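Local coordinates for protein isoflavone reductase (Medicago sativa, PDB 2GAS) that reduces achiral isoflavones to chiral isoflavanones with NADPH, a late step in making the alfalfa phytoalexin (-)-medicarpin, at residues G15-I18 and V19-S22; I49-Y52 and Q53-G56; Y188-E191 and A192-G195; H153-T156 and G157-L160; F197-R200 and A201-P205. All coordinates share one frame; numbering follows the deposited sequence.

How the contacts relate
Contact 1, on helix 15-25, touches contacts 2, 3 and 5, while contact 4 joins through contact 3. Trp-20 NE1 and Asn-51 OD1, 2.8 Å apart, link contacts 1 and 2. Toward helix 191-202, which contacts 3 and 5 share, Ile-18 CD1 comes within 3.2 Å of Gly-195 CA, and Ile-199 packs on Ala-21. The centres of contacts 3 and 5 are 14 Å apart. Contact 4 pairs with contact 3, centres 9 Å apart, by adjacent strands and by Glu-191 OE2 to Gly-157 N at 2.9 Å. Residues assigned to NADP(+) lie near: Thr-11 by Ile-49, Ile-14 by Phe-155 and Glu-191. Phe-155 stands about 8 Å, side chain to side chain, from Lys-133, the assigned proton acceptor.

Contact 1: G15-I18 and V19-S22; sequences GRHI and VWAS
This is an intrahelical contact, one turn of helix 15-25 folding its side chains on the next, beside the loop assigned to NADP(+) binding. Trp-20 is its centre. The aliphatic part of Arg-16 runs alongside the indole, pointing the same way, and a CH-pi contact sets Arg-16 CB over a face of the six-membered ring, 4.2 Å from its centroid. Arg-16 CG comes to 3.6 Å from Trp-20 CZ3. With chi1 at 68°, CG sits between the backbone N and the carbonyl carbon, and the bend at chi3 carries the guanidinium beyond the ring to the loop, where NE and NH2 bond the carbonyls of Gly-12 and Thr-11. His-17 meets the indole differently: the Trp-20 edge is turned toward the imidazole face in an offset edge-to-face pair, planes at 74°, and His-17 ND1 lies 3.7 Å from Trp-20 CE3. The helix is the crossover of a Rossmann beta-alpha-beta unit between strands 5-8 and 29-33; Gly-15, in its first turn, is also the last residue of the glycine-rich loop that probably binds NADP(+). Gly-15 O takes a bond from Val-19 N at 3.0 Å. Arg-16 O serves Trp-20 N, also at 3.0 Å, and lies over the indole near its rim. With Trp-20 cut back to an alanine, the Arg-16 methylenes would probably lose the ring they lie along, His-17 its edge-to-face partner, and Asn-51 OD1 its NE1 donor. Ile-18 and Val-19 face the core, both packing on Ile-7 of strand 5-8.

Contact 2: I49-Y52 and Q53-G56; sequences IDNY and QSLG
A Schellman motif closes helix 42-54, the crossover helix of the beta-alpha-beta unit between strands 29-33 and 58-61, and the contact covers its last turns and the exit. Gly-56 is the first residue to leave helical angles; its phi of 95° would jam a side chain against the carbonyl before it. Its N reaches back to Gln-53 O at 3.1 Å. Earlier rungs are ordinary helix bonds, Gln-53 N to Ile-49 O and Ser-54 N to Asp-50 O. At Asn-51 O the pattern frays. Ser-54 OG donates to it over a short 2.6 Å, its hydroxyl placed for this by a chi1 of 72°, while Leu-55 N gives it only a weak bond. Leu-55 N has a second acceptor in Tyr-52 O at 3.0 Å; the amide lies above the plane of the Tyr-52 carbonyl, off its lone pairs, and is shared between two carbonyls as the helix ends. Several side chains here reach helix 15-25. Tyr-52 swings its ring inward to meet Trp-20, and its OH bonds Pro-10 O in the presumed cofactor loop. Leu-55 touches Trp-20 as well. Asn-51, whose CG stands opposite the backbone N (chi1 176°), has its amide oxygen engaged by the same indole. The Leu-55 side chain slants across that amide, its CD1 methyl 3.3 Å from Asn-51 OD1.

Contact 3: Y188-E191 and A192-G195; sequences YVTE and ADVG
Thr-190, the N-cap of helix 191-202, meets the first turn of that helix just past the end of strand 185-189. Ala-192 comes first: its methyl lies 4.0 Å from Thr-190 OG1, and its N donates to water 2, which in turn makes a weak bond to Glu-191 OE1. Asp-193 follows and carries the cap, its N bonding Thr-190 OG1 at 3.1 Å and 158°. A chi1 of 68° puts that hydroxyl between the backbone N and the carbonyl carbon of Thr-190, facing the start of the helix. The Asp-193 carboxylate also returns to Thr-190, through water 1, which accepts from Thr-190 N and donates to Asp-193 OD1 at 2.7 Å; the same OD1 accepts from Thr-297 N. Asp-193 CB rests on the Val-189 CG2 methyl. Val-194 has its N on Thr-190 O at 3.0 Å, and its CG2 is pressed 3.4 Å from Val-189 CG1, tighter than usual, where the two branched side chains cross at about a right angle. Gly-195 N completes the turn on Glu-191 O. Glu-191, bent at chi2, sends OE2 to Gly-157 N in the neighbouring helix. Two acidic side chains thus stand at the N-terminus of this helix, where its dipole would be expected to stabilise their negative charge, while a hydroxyl and a water serve amides at the start of the helix.

Contact 4: H153-T156 and G157-L160; sequences HAFT and GYFL
Ala-154 sets its methyl over the Phe-159 ring where the short strand 154-155, an edge of the mixed three-stranded sheet, passes into the short helix 156-160. Ala-154 CB sits above one face of that ring in a CH-pi contact, 3.8 Å from the centroid and shifted toward the rim, nearest to CG and CD1 at 3.6 Å. Phe-159 CG lies opposite its own carbonyl carbon (chi1 -70°), which lays the ring beside this methyl. The same ring presents its edge to Phe-155 O, which lies in its plane. Phe-155 and Tyr-158 are arranged otherwise: the two side chains run side by side in the same direction, but their ring planes stand 71° apart and oblique. What touches is Phe-155 CB, set at the Tyr-158 ring edge, 3.5 Å from CD2. Replacing Phe-159 with an alanine would probably remove the face on which the Ala-154 methyl rests and open a gap beside Tyr-188, which also packs on this ring. Phe-155 points its own ring to Ile-14, in the loop assigned to NADP(+), and to Val-194 of helix 191-202. Thr-156 turns its CG2 toward Leu-160 CD2 at 4.0 Å, the two side chains slanting past each other, and Leu-160 goes on to Tyr-302 and Leu-303 of helix 299-303. The helix is weakly bonded and includes a wider pi-type turn. At its start Phe-155 O accepts twice, from Phe-159 N at 2.9 Å almost head-on, with a C=O...N angle of 170°, and from Tyr-158 N, 3.1 Å away and far out of the carbonyl plane.

Contact 5: F197-R200 and A201-P205; sequences FTIR and AANDP
Backbone bonds hold the last turn of helix 191-202 together: Ala-201 N to Phe-197 O and Ala-202 N to Thr-198 O, both 2.9 Å, then Asn-203 N to Ile-199 O at 3.0 Å. Towards the end of the helix, Asp-204 N reaches back to Ala-201 O at 3.1 Å. Among side chains, Ile-199 and Asn-203 lie alongside each other one turn apart, the CG2 methyl of Ile-199 meeting Asn-203 ND2 at 3.4 Å. That methyl is turned to Asn-203 because CG2 is opposite the backbone N, while CG1 leads toward Ile-18 and Ala-21 of helix 15-25. The polar ends look outward from the turn: Asn-203 OD1 bonds Asn-27, Arg-200 NH2 makes a salt bridge with Asp-293, and Asp-204 OD2 bonds Tyr-291. Arg-200 and Asp-204 have opposite charges, but Arg-200 NH1 and Asp-204 OD2 remain 6.1 Å apart. Ala-201 and Ala-202 both pack on Phe-109. Strands 79-82 and 107-109 of the parallel sheet, with helix 15-25 beside them, are the bed of this helix end, which packs against the NADP(+)-type Rossmann fold.

Contact 1: G15-I18 and V19-S22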
loop_
_atom_site.group_PDB
_atom_site.type_symbol
_atom_site.label_atom_id
_atom_site.label_comp_id
_atom_site.label_asym_id
_atom_site.label_seq_id
_atom_site.Cartn_x
_atom_site.Cartn_y
_atom_site.Cartn_z
ATOM N N GLY A 15 -5.508 3.634 5.106
ATOM C CA GLY A 15 -6.071 4.971 5.061
ATOM C C GLY A 15 -5.856 5.841 6.283
ATOM O O GLY A 15 -5.622 7.036 6.139
ATOM N N ARG A 16 -5.928 5.263 7.477
ATOM C CA ARG A 16 -5.759 6.063 8.689
ATOM C C ARG A 16 -4.410 6.773 8.730
ATOM O O ARG A 16 -4.315 7.907 9.196
ATOM C CB ARG A 16 -5.936 5.194 9.942
ATOM C CG ARG A 16 -4.846 4.151 10.154
ATOM C CD ARG A 16 -5.240 3.155 11.247
ATOM N NE ARG A 16 -6.380 2.336 10.841
ATOM C CZ ARG A 16 -6.923 1.385 11.594
ATOM N NH1 ARG A 16 -6.430 1.131 12.801
ATOM N NH2 ARG A 16 -7.953 0.684 11.140
ATOM N N HIS A 17 -3.366 6.120 8.236
ATOM C CA HIS A 17 -2.042 6.731 8.252
ATOM C C HIS A 17 -1.908 7.843 7.229
ATOM O O HIS A 17 -1.096 8.756 7.393
ATOM C CB HIS A 17 -0.983 5.648 8.056
ATOM C CG HIS A 17 -0.918 4.684 9.199
ATOM N ND1 HIS A 17 -0.425 5.038 10.437
ATOM C CD2 HIS A 17 -1.376 3.415 9.324
ATOM C CE1 HIS A 17 -0.585 4.030 11.275
ATOM N NE2 HIS A 17 -1.161 3.033 10.625
ATOM N N ILE A 18 -2.703 7.763 6.166
ATOM C CA ILE A 18 -2.708 8.796 5.144
ATOM C C ILE A 18 -3.423 10.012 5.731
ATOM O O ILE A 18 -2.985 11.151 5.548
ATOM C CB ILE A 18 -3.441 8.306 3.876
ATOM C CG1 ILE A 18 -2.698 7.101 3.304
ATOM C CG2 ILE A 18 -3.507 9.421 2.841
ATOM C CD1 ILE A 18 -1.315 7.417 2.819
ATOM N N VAL A 19 -4.517 9.769 6.450
ATOM C CA VAL A 19 -5.253 10.860 7.081
ATOM C C VAL A 19 -4.329 11.562 8.079
ATOM O O VAL A 19 -4.200 12.786 8.061
ATOM C CB VAL A 19 -6.505 10.354 7.839
ATOM C CG1 VAL A 19 -7.109 11.488 8.656
ATOM C CG2 VAL A 19 -7.532 9.810 6.850
ATOM N N TRP A 20 -3.673 10.789 8.939
ATOM C CA TRP A 20 -2.780 11.393 9.926
ATOM C C TRP A 20 -1.600 12.138 9.295
ATOM O O TRP A 20 -1.196 13.194 9.782
ATOM C CB TRP A 20 -2.273 10.338 10.916
ATOM C CG TRP A 20 -3.350 9.850 11.856
ATOM C CD1 TRP A 20 -4.332 10.605 12.434
ATOM C CD2 TRP A 20 -3.532 8.518 12.344
ATOM N NE1 TRP A 20 -5.115 9.825 13.250
ATOM C CE2 TRP A 20 -4.645 8.539 13.215
ATOM C CE3 TRP A 20 -2.862 7.302 12.131
ATOM C CZ2 TRP A 20 -5.106 7.392 13.875
ATOM C CZ3 TRP A 20 -3.321 6.161 12.787
ATOM C CH2 TRP A 20 -4.434 6.216 13.649
ATOM N N ALA A 21 -1.046 11.603 8.211
ATOM C CA ALA A 21 0.081 12.266 7.562
ATOM C C ALA A 21 -0.375 13.575 6.919
ATOM O O ALA A 21 0.372 14.551 6.876
ATOM C CB ALA A 21 0.709 11.345 6.506
ATOM N N SER A 22 -1.607 13.595 6.423
ATOM C CA SER A 22 -2.135 14.795 5.792
ATOM C C SER A 22 -2.265 15.883 6.856
ATOM O O SER A 22 -1.889 17.033 6.627
ATOM C CB SER A 22 -3.488 14.500 5.143
ATOM O OG SER A 22 -3.972 15.631 4.436
#

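Contact 2: I49-Y52 and Q53-G56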
loop_
_atom_site.group_PDB
_atom_site.type_symbol
_atom_site.label_atom_id
_atom_site.label_comp_id
_atom_site.label_asym_id
_atom_site.label_seq_id
_atom_site.Cartn_x
_atom_site.Cartn_y
_atom_site.Cartn_z
ATOM N N ILE A 49 -12.865 8.059 13.844
ATOM C CA ILE A 49 -13.608 9.256 13.467
ATOM C C ILE A 49 -13.513 10.350 14.533
ATOM O O ILE A 49 -13.354 11.530 14.205
ATOM C CB ILE A 49 -15.091 8.930 13.199
ATOM C CG1 ILE A 49 -15.200 7.936 12.038
ATOM C CG2 ILE A 49 -15.858 10.209 12.881
ATOM C CD1 ILE A 49 -14.635 8.442 10.732
ATOM N N ASP A 50 -13.614 9.967 15.802
ATOM C CA ASP A 50 -13.516 10.939 16.887
ATOM C C ASP A 50 -12.137 11.584 16.858
ATOM O O ASP A 50 -12.004 12.800 17.016
ATOM C CB ASP A 50 -13.717 10.271 18.245
ATOM C CG ASP A 50 -15.173 9.972 18.547
ATOM O OD1 ASP A 50 -16.059 10.459 17.808
ATOM O OD2 ASP A 50 -15.425 9.258 19.543
ATOM N N ASN A 51 -11.113 10.758 16.667
ATOM C CA ASN A 51 -9.749 11.255 16.615
ATOM C C ASN A 51 -9.579 12.228 15.456
ATOM O O ASN A 51 -9.012 13.309 15.619
ATOM C CB ASN A 51 -8.759 10.091 16.480
ATOM C CG ASN A 51 -7.329 10.566 16.324
ATOM O OD1 ASN A 51 -6.868 10.828 15.217
ATOM N ND2 ASN A 51 -6.624 10.701 17.443
ATOM N N TYR A 52 -10.080 11.846 14.286
ATOM C CA TYR A 52 -9.984 12.698 13.109
ATOM C C TYR A 52 -10.625 14.058 13.363
ATOM O O TYR A 52 -10.032 15.095 13.074
ATOM C CB TYR A 52 -10.674 12.032 11.913
ATOM C CG TYR A 52 -10.035 10.740 11.443
ATOM C CD1 TYR A 52 -10.679 9.941 10.499
ATOM C CD2 TYR A 52 -8.804 10.307 11.942
ATOM C CE1 TYR A 52 -10.120 8.741 10.065
ATOM C CE2 TYR A 52 -8.233 9.101 11.513
ATOM C CZ TYR A 52 -8.905 8.323 10.575
ATOM O OH TYR A 52 -8.381 7.108 10.177
ATOM N N GLN A 53 -11.835 14.057 13.908
ATOM C CA GLN A 53 -12.514 15.318 14.177
ATOM C C GLN A 53 -11.767 16.177 15.193
ATOM O O GLN A 53 -11.751 17.406 15.075
ATOM C CB GLN A 53 -13.949 15.058 14.643
ATOM C CG GLN A 53 -14.830 14.486 13.540
ATOM C CD GLN A 53 -16.308 14.540 13.872
ATOM O OE1 GLN A 53 -16.760 13.941 14.842
ATOM N NE2 GLN A 53 -17.066 15.266 13.061
ATOM N N SER A 54 -11.140 15.543 16.180
ATOM C CA SER A 54 -10.395 16.292 17.188
ATOM C C SER A 54 -9.159 16.946 16.572
ATOM O O SER A 54 -8.609 17.897 17.132
ATOM C CB SER A 54 -9.970 15.378 18.345
ATOM O OG SER A 54 -8.931 14.491 17.962
ATOM N N LEU A 55 -8.729 16.430 15.421
ATOM C CA LEU A 55 -7.562 16.949 14.712
ATOM C C LEU A 55 -7.910 17.951 13.617
ATOM O O LEU A 55 -7.025 18.492 12.953
ATOM C CB LEU A 55 -6.768 15.799 14.086
ATOM C CG LEU A 55 -6.099 14.806 15.033
ATOM C CD1 LEU A 55 -5.485 13.671 14.222
ATOM C CD2 LEU A 55 -5.037 15.521 15.867
ATOM N N GLY A 56 -9.197 18.186 13.413
ATOM C CA GLY A 56 -9.607 19.131 12.394
ATOM C C GLY A 56 -9.950 18.517 11.049
ATOM O O GLY A 56 -10.167 19.239 10.077
#

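Contact 3: Y188-E191 and A192-G195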
loop_
_atom_site.group_PDB
_atom_site.type_symbol
_atom_site.label_atom_id
_atom_site.label_comp_id
_atom_site.label_asym_id
_atom_site.label_seq_id
_atom_site.Cartn_x
_atom_site.Cartn_y
_atom_site.Cartn_z
ATOM N N TYR A 188 10.606 -3.076 2.178
ATOM C CA TYR A 188 9.680 -2.972 3.302
ATOM C C TYR A 188 9.506 -1.551 3.824
ATOM O O TYR A 188 10.451 -0.769 3.851
ATOM C CB TYR A 188 10.156 -3.869 4.449
ATOM C CG TYR A 188 10.332 -5.310 4.047
ATOM C CD1 TYR A 188 11.548 -5.765 3.538
ATOM C CD2 TYR A 188 9.273 -6.210 4.131
ATOM C CE1 TYR A 188 11.705 -7.084 3.118
ATOM C CE2 TYR A 188 9.417 -7.535 3.710
ATOM C CZ TYR A 188 10.635 -7.961 3.205
ATOM O OH TYR A 188 10.781 -9.267 2.772
ATOM N N VAL A 189 8.290 -1.236 4.259
ATOM C CA VAL A 189 7.977 0.093 4.773
ATOM C C VAL A 189 6.796 -0.005 5.738
ATOM O O VAL A 189 5.870 -0.791 5.515
ATOM C CB VAL A 189 7.638 1.059 3.597
ATOM C CG1 VAL A 189 6.436 0.538 2.819
ATOM C CG2 VAL A 189 7.370 2.462 4.115
ATOM N N THR A 190 6.821 0.775 6.815
ATOM C CA THR A 190 5.720 0.727 7.772
ATOM C C THR A 190 4.502 1.446 7.203
ATOM O O THR A 190 4.631 2.291 6.320
ATOM C CB THR A 190 6.085 1.388 9.121
ATOM O OG1 THR A 190 6.244 2.802 8.937
ATOM C CG2 THR A 190 7.382 0.809 9.665
ATOM N N GLU A 191 3.320 1.110 7.712
ATOM C CA GLU A 191 2.096 1.751 7.244
ATOM C C GLU A 191 2.161 3.250 7.524
ATOM O O GLU A 191 1.762 4.060 6.691
ATOM C CB GLU A 191 0.863 1.156 7.932
ATOM C CG GLU A 191 0.578 -0.316 7.607
ATOM C CD GLU A 191 1.589 -1.261 8.225
ATOM O OE1 GLU A 191 1.987 -1.028 9.383
ATOM O OE2 GLU A 191 1.976 -2.243 7.565
ATOM N N ALA A 192 2.674 3.618 8.693
ATOM C CA ALA A 192 2.783 5.028 9.048
ATOM C C ALA A 192 3.622 5.777 8.016
ATOM O O ALA A 192 3.247 6.865 7.562
ATOM C CB ALA A 192 3.409 5.172 10.442
ATOM N N ASP A 193 4.757 5.196 7.641
ATOM C CA ASP A 193 5.644 5.822 6.671
ATOM C C ASP A 193 5.013 5.897 5.285
ATOM O O ASP A 193 5.271 6.836 4.535
ATOM C CB ASP A 193 6.982 5.081 6.615
ATOM C CG ASP A 193 7.867 5.382 7.817
ATOM O OD1 ASP A 193 8.898 4.696 7.976
ATOM O OD2 ASP A 193 7.536 6.308 8.600
ATOM N N VAL A 194 4.195 4.909 4.931
ATOM C CA VAL A 194 3.533 4.970 3.638
ATOM C C VAL A 194 2.624 6.199 3.659
ATOM O O VAL A 194 2.484 6.896 2.653
ATOM C CB VAL A 194 2.721 3.693 3.360
ATOM C CG1 VAL A 194 1.826 3.886 2.136
ATOM C CG2 VAL A 194 3.686 2.539 3.108
ATOM N N GLY A 195 2.017 6.476 4.809
ATOM C CA GLY A 195 1.169 7.653 4.897
ATOM C C GLY A 195 1.997 8.899 4.625
ATOM O O GLY A 195 1.632 9.769 3.834
HETATM O O HOH W 1 9.431 2.200 7.081
HETATM O O HOH W 2 2.949 1.784 11.086
#

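Contact 4: H153-T156 and G157-L160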
loop_
_atom_site.group_PDB
_atom_site.type_symbol
_atom_site.label_atom_id
_atom_site.label_comp_id
_atom_site.label_asym_id
_atom_site.label_seq_id
_atom_site.Cartn_x
_atom_site.Cartn_y
_atom_site.Cartn_z
ATOM N N HIS A 153 5.256 -1.230 -2.200
ATOM C CA HIS A 153 5.688 -2.603 -2.028
ATOM C C HIS A 153 5.226 -3.278 -0.735
ATOM O O HIS A 153 4.043 -3.219 -0.409
ATOM C CB HIS A 153 7.205 -2.676 -2.226
ATOM C CG HIS A 153 7.608 -2.451 -3.651
ATOM N ND1 HIS A 153 7.331 -3.362 -4.646
ATOM C CD2 HIS A 153 8.137 -1.369 -4.270
ATOM C CE1 HIS A 153 7.664 -2.851 -5.817
ATOM N NE2 HIS A 153 8.154 -1.641 -5.617
ATOM N N ALA A 154 6.139 -3.884 0.021
ATOM C CA ALA A 154 5.748 -4.639 1.209
ATOM C C ALA A 154 5.565 -3.929 2.547
ATOM O O ALA A 154 6.528 -3.484 3.161
ATOM C CB ALA A 154 6.710 -5.817 1.392
ATOM N N PHE A 155 4.318 -3.855 3.003
ATOM C CA PHE A 155 4.011 -3.236 4.293
ATOM C C PHE A 155 4.612 -4.110 5.386
ATOM O O PHE A 155 4.477 -5.333 5.349
ATOM C CB PHE A 155 2.502 -3.179 4.527
ATOM C CG PHE A 155 1.802 -2.102 3.766
ATOM C CD1 PHE A 155 1.934 -0.770 4.142
ATOM C CD2 PHE A 155 0.985 -2.416 2.686
ATOM C CE1 PHE A 155 1.260 0.235 3.455
ATOM C CE2 PHE A 155 0.307 -1.418 1.993
ATOM C CZ PHE A 155 0.445 -0.092 2.379
ATOM N N THR A 156 5.247 -3.488 6.373
ATOM C CA THR A 156 5.841 -4.246 7.468
ATOM C C THR A 156 4.793 -5.046 8.234
ATOM O O THR A 156 5.018 -6.206 8.577
ATOM C CB THR A 156 6.564 -3.318 8.460
ATOM O OG1 THR A 156 5.703 -2.224 8.804
ATOM C CG2 THR A 156 7.854 -2.785 7.852
ATOM N N GLY A 157 3.642 -4.425 8.487
ATOM C CA GLY A 157 2.587 -5.091 9.227
ATOM C C GLY A 157 1.964 -6.283 8.531
ATOM O O GLY A 157 1.267 -7.072 9.164
ATOM N N TYR A 158 2.215 -6.419 7.231
ATOM C CA TYR A 158 1.658 -7.523 6.463
ATOM C C TYR A 158 2.676 -8.575 6.049
ATOM O O TYR A 158 2.371 -9.768 6.077
ATOM C CB TYR A 158 0.951 -6.987 5.217
ATOM C CG TYR A 158 -0.347 -6.283 5.529
ATOM C CD1 TYR A 158 -1.450 -6.996 5.998
ATOM C CD2 TYR A 158 -0.468 -4.900 5.384
ATOM C CE1 TYR A 158 -2.642 -6.351 6.318
ATOM C CE2 TYR A 158 -1.657 -4.244 5.702
ATOM C CZ TYR A 158 -2.738 -4.976 6.169
ATOM O OH TYR A 158 -3.914 -4.339 6.493
ATOM N N PHE A 159 3.877 -8.139 5.670
ATOM C CA PHE A 159 4.920 -9.061 5.224
ATOM C C PHE A 159 6.000 -9.359 6.252
ATOM O O PHE A 159 6.275 -10.518 6.561
ATOM C CB PHE A 159 5.630 -8.525 3.974
ATOM C CG PHE A 159 4.790 -8.541 2.728
ATOM C CD1 PHE A 159 3.813 -7.577 2.515
ATOM C CD2 PHE A 159 5.006 -9.507 1.747
ATOM C CE1 PHE A 159 3.062 -7.569 1.342
ATOM C CE2 PHE A 159 4.261 -9.509 0.571
ATOM C CZ PHE A 159 3.287 -8.536 0.368
ATOM N N LEU A 160 6.622 -8.305 6.766
ATOM C CA LEU A 160 7.711 -8.454 7.714
ATOM C C LEU A 160 7.315 -8.988 9.079
ATOM O O LEU A 160 8.090 -9.706 9.711
ATOM C CB LEU A 160 8.433 -7.113 7.874
ATOM C CG LEU A 160 9.815 -7.161 8.529
ATOM C CD1 LEU A 160 10.716 -8.112 7.745
ATOM C CD2 LEU A 160 10.420 -5.759 8.563
#

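Contact 5: F197-R200 and A201-P205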
loop_
_atom_site.group_PDB
_atom_site.type_symbol
_atom_site.label_atom_id
_atom_site.label_comp_id
_atom_site.label_asym_id
_atom_site.label_seq_id
_atom_site.Cartn_x
_atom_site.Cartn_y
_atom_site.Cartn_z
ATOM N N PHE A 197 4.926 9.275 3.007
ATOM C CA PHE A 197 5.369 9.382 1.622
ATOM C C PHE A 197 4.230 9.669 0.651
ATOM O O PHE A 197 4.423 10.330 -0.370
ATOM C CB PHE A 197 6.099 8.106 1.196
ATOM C CG PHE A 197 7.501 8.014 1.725
ATOM C CD1 PHE A 197 7.828 7.102 2.721
ATOM C CD2 PHE A 197 8.494 8.855 1.229
ATOM C CE1 PHE A 197 9.122 7.030 3.217
ATOM C CE2 PHE A 197 9.792 8.791 1.717
ATOM C CZ PHE A 197 10.107 7.879 2.711
ATOM N N THR A 198 3.038 9.169 0.956
ATOM C CA THR A 198 1.900 9.410 0.080
ATOM C C THR A 198 1.567 10.896 0.066
ATOM O O THR A 198 1.296 11.471 -0.989
ATOM C CB THR A 198 0.662 8.616 0.538
ATOM O OG1 THR A 198 0.949 7.215 0.476
ATOM C CG2 THR A 198 -0.534 8.913 -0.356
ATOM N N ILE A 199 1.599 11.522 1.238
ATOM C CA ILE A 199 1.290 12.941 1.328
ATOM C C ILE A 199 2.430 13.772 0.736
ATOM O O ILE A 199 2.188 14.803 0.112
ATOM C CB ILE A 199 0.988 13.355 2.794
ATOM C CG1 ILE A 199 -0.358 12.765 3.239
ATOM C CG2 ILE A 199 0.915 14.876 2.909
ATOM C CD1 ILE A 199 -0.454 11.271 3.170
ATOM N N ARG A 200 3.672 13.323 0.909
ATOM C CA ARG A 200 4.801 14.040 0.322
ATOM C C ARG A 200 4.599 14.060 -1.190
ATOM O O ARG A 200 4.799 15.083 -1.841
ATOM C CB ARG A 200 6.126 13.343 0.649
ATOM C CG ARG A 200 6.713 13.706 1.998
ATOM C CD ARG A 200 7.172 15.159 2.018
ATOM N NE ARG A 200 8.626 15.288 2.011
ATOM C CZ ARG A 200 9.307 15.950 1.081
ATOM N NH1 ARG A 200 8.663 16.539 0.083
ATOM N NH2 ARG A 200 10.627 16.029 1.151
ATOM N N ALA A 201 4.189 12.920 -1.741
ATOM C CA ALA A 201 3.948 12.806 -3.173
ATOM C C ALA A 201 2.764 13.682 -3.586
ATOM O O ALA A 201 2.800 14.337 -4.626
ATOM C CB ALA A 201 3.681 11.335 -3.547
ATOM N N ALA A 202 1.723 13.702 -2.758
ATOM C CA ALA A 202 0.534 14.493 -3.064
ATOM C C ALA A 202 0.867 15.975 -3.204
ATOM O O ALA A 202 0.347 16.652 -4.090
ATOM C CB ALA A 202 -0.511 14.293 -1.977
ATOM N N ASN A 203 1.748 16.465 -2.336
ATOM C CA ASN A 203 2.148 17.869 -2.337
ATOM C C ASN A 203 3.302 18.197 -3.282
ATOM O O ASN A 203 3.716 19.354 -3.380
ATOM C CB ASN A 203 2.525 18.306 -0.916
ATOM C CG ASN A 203 1.331 18.363 0.013
ATOM O OD1 ASN A 203 0.295 18.927 -0.334
ATOM N ND2 ASN A 203 1.471 17.788 1.205
ATOM N N ASP A 204 3.809 17.184 -3.975
ATOM C CA ASP A 204 4.925 17.355 -4.902
ATOM C C ASP A 204 4.448 17.421 -6.351
ATOM O O ASP A 204 4.024 16.418 -6.919
ATOM C CB ASP A 204 5.913 16.196 -4.720
ATOM C CG ASP A 204 7.072 16.243 -5.703
ATOM O OD1 ASP A 204 7.285 17.293 -6.348
ATOM O OD2 ASP A 204 7.784 15.226 -5.821
ATOM N N PRO A 205 4.526 18.604 -6.975
ATOM C CA PRO A 205 4.084 18.741 -8.366
ATOM C C PRO A 205 4.800 17.810 -9.339
ATOM O O PRO A 205 4.268 17.490 -10.401
ATOM C CB PRO A 205 4.351 20.217 -8.670
ATOM C CG PRO A 205 5.531 20.526 -7.807
ATOM C CD PRO A 205 5.173 19.843 -6.505
#